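PDB 6IK4: elastinolytic metalloprotease from Pseudoalteromonas sp. CF6-2, which probably acts as a zinc-dependent endopeptidase of the M23 family, made by a marine bacterium that preys on Gram-positive bacteria. Local coordinates for residues R99-S103 and Y104-L108. Residues are numbered along the deposited sequence; the frame is centred on the assembly and turned at random.
Sequences RYANS and YNQAL
Ser103 O takes the N-H of Ala107, 3.0 Å from O to N, as the chain leaves strand 96-100, turns through Ala101 and Asn102 and winds into the single-turn helix 104-107. The donor lies in the carbonyl plane, with a C=O...N angle of 159°, and the next helical bond follows from Leu108 N to Tyr104 O. Ser103 is the N-cap: its OG, set between its own backbone N and carbonyl carbon (chi1 81°), faces the start of the helix and accepts a weak, long bond from Gln106 N at 3.5 Å. The same OG lies 3.2 Å from Gln106 CB. Inside the bend, the methyl of Ala101 points at the helix and touches Ala107 N at 3.6 Å, Ala107 CB at 3.9 Å and Gln106 CG at 3.8 Å. The Gln106 chain then bends at chi2 (65°), turning its amide away from this methyl, and NE2 is hydrogen-bonded to Ser62 OG and Met80 O. This N-capped turn follows strand 96-100 of the antiparallel sheet in the M23 peptidase domain, beside strand 73-81, which carries His79, joined to Ala101 by backbone hydrogen bonding. Ala107 O receives a hydrogen bond from ND1 of His79, a predicted active-site residue. Two methyls thus meet where the loop leaving strand 96-100 folds against the capped helical turn, and the carbonyl at its end probably helps fix the orientation of the His79 ring.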
loop_
_atom_site.group_PDB
_atom_site.type_symbol
_atom_site.label_atom_id
_atom_site.label_comp_id
_atom_site.label_asym_id
_atom_site.label_seq_id
_atom_site.Cartn_x
_atom_site.Cartn_y
_atom_site.Cartn_z
ATOM N N ARG A 99 -7.440 1.167 -10.071
ATOM C CA ARG A 99 -6.969 -0.216 -10.029
ATOM C C ARG A 99 -5.452 -0.217 -9.936
ATOM O O ARG A 99 -4.800 0.751 -10.324
ATOM C CB ARG A 99 -7.405 -0.996 -11.281
ATOM C CG ARG A 99 -8.900 -1.189 -11.411
ATOM C CD ARG A 99 -9.294 -1.755 -12.781
ATOM N NE ARG A 99 -8.636 -3.025 -13.087
ATOM C CZ ARG A 99 -8.746 -3.663 -14.256
ATOM N NH1 ARG A 99 -9.494 -3.155 -15.233
ATOM N NH2 ARG A 99 -8.117 -4.816 -14.449
ATOM N N TYR A 100 -4.870 -1.304 -9.423
ATOM C CA TYR A 100 -3.448 -1.444 -9.694
ATOM C C TYR A 100 -3.317 -2.047 -11.080
ATOM O O TYR A 100 -4.174 -2.818 -11.518
ATOM C CB TYR A 100 -2.670 -2.231 -8.625
ATOM C CG TYR A 100 -2.989 -3.676 -8.290
ATOM C CD1 TYR A 100 -2.632 -4.724 -9.139
ATOM C CD2 TYR A 100 -3.532 -3.998 -7.049
ATOM C CE1 TYR A 100 -2.888 -6.052 -8.788
ATOM C CE2 TYR A 100 -3.779 -5.309 -6.687
ATOM C CZ TYR A 100 -3.451 -6.329 -7.554
ATOM O OH TYR A 100 -3.708 -7.629 -7.178
ATOM N N ALA A 101 -2.288 -1.607 -11.796
ATOM C CA ALA A 101 -2.225 -1.789 -13.238
ATOM C C ALA A 101 -2.055 -3.255 -13.606
ATOM O O ALA A 101 -1.262 -3.974 -12.997
ATOM C CB ALA A 101 -1.069 -0.978 -13.812
ATOM N N ASN A 102 -2.808 -3.693 -14.612
ATOM C CA ASN A 102 -2.643 -5.027 -15.174
ATOM C C ASN A 102 -1.762 -5.023 -16.420
ATOM O O ASN A 102 -1.623 -6.063 -17.074
ATOM C CB ASN A 102 -4.015 -5.650 -15.468
ATOM C CG ASN A 102 -4.614 -5.198 -16.806
ATOM O OD1 ASN A 102 -4.231 -4.173 -17.371
ATOM N ND2 ASN A 102 -5.565 -5.971 -17.304
ATOM N N SER A 103 -1.149 -3.889 -16.757
ATOM C CA SER A 103 -0.205 -3.836 -17.863
ATOM C C SER A 103 1.126 -3.278 -17.377
ATOM O O SER A 103 1.173 -2.365 -16.547
ATOM C CB SER A 103 -0.758 -3.013 -19.040
ATOM O OG SER A 103 -0.583 -1.630 -18.838
ATOM N N TYR A 104 2.210 -3.846 -17.901
ATOM C CA TYR A 104 3.544 -3.552 -17.390
ATOM C C TYR A 104 3.918 -2.088 -17.606
ATOM O O TYR A 104 4.447 -1.431 -16.696
ATOM C CB TYR A 104 4.552 -4.489 -18.067
ATOM C CG TYR A 104 5.987 -4.303 -17.648
ATOM C CD1 TYR A 104 6.485 -4.915 -16.505
ATOM C CD2 TYR A 104 6.856 -3.529 -18.413
ATOM C CE1 TYR A 104 7.809 -4.752 -16.133
ATOM C CE2 TYR A 104 8.174 -3.358 -18.046
ATOM C CZ TYR A 104 8.647 -3.978 -16.914
ATOM O OH TYR A 104 9.960 -3.801 -16.548
ATOM N N ASN A 105 3.650 -1.559 -18.807
ATOM C CA ASN A 105 4.022 -0.176 -19.102
ATOM C C ASN A 105 3.254 0.811 -18.232
ATOM O O ASN A 105 3.821 1.805 -17.770
ATOM C CB ASN A 105 3.794 0.136 -20.580
ATOM C CG ASN A 105 4.855 -0.482 -21.468
ATOM O OD1 ASN A 105 5.943 -0.827 -21.002
ATOM N ND2 ASN A 105 4.547 -0.622 -22.753
ATOM N N GLN A 106 1.963 0.565 -18.015
ATOM C CA GLN A 106 1.186 1.448 -17.148
ATOM C C GLN A 106 1.667 1.373 -15.705
ATOM O O GLN A 106 1.702 2.393 -15.003
ATOM C CB GLN A 106 -0.294 1.094 -17.227
ATOM C CG GLN A 106 -1.174 1.899 -16.266
ATOM C CD GLN A 106 -1.181 3.364 -16.605
ATOM O OE1 GLN A 106 -1.011 3.737 -17.762
ATOM N NE2 GLN A 106 -1.365 4.210 -15.598
ATOM N N ALA A 107 2.019 0.170 -15.240
ATOM C CA ALA A 107 2.496 0.008 -13.870
ATOM C C ALA A 107 3.759 0.814 -13.611
ATOM O O ALA A 107 3.992 1.263 -12.482
ATOM C CB ALA A 107 2.765 -1.469 -13.575
ATOM N N LEU A 108 4.592 0.996 -14.629
ATOM C CA LEU A 108 5.877 1.660 -14.475
ATOM C C LEU A 108 5.900 3.006 -15.195
ATOM O O LEU A 108 6.923 3.416 -15.740
ATOM C CB LEU A 108 7.001 0.750 -14.966
ATOM C CG LEU A 108 7.057 -0.582 -14.212
ATOM C CD1 LEU A 108 8.200 -1.445 -14.714
ATOM C CD2 LEU A 108 7.192 -0.336 -12.713
#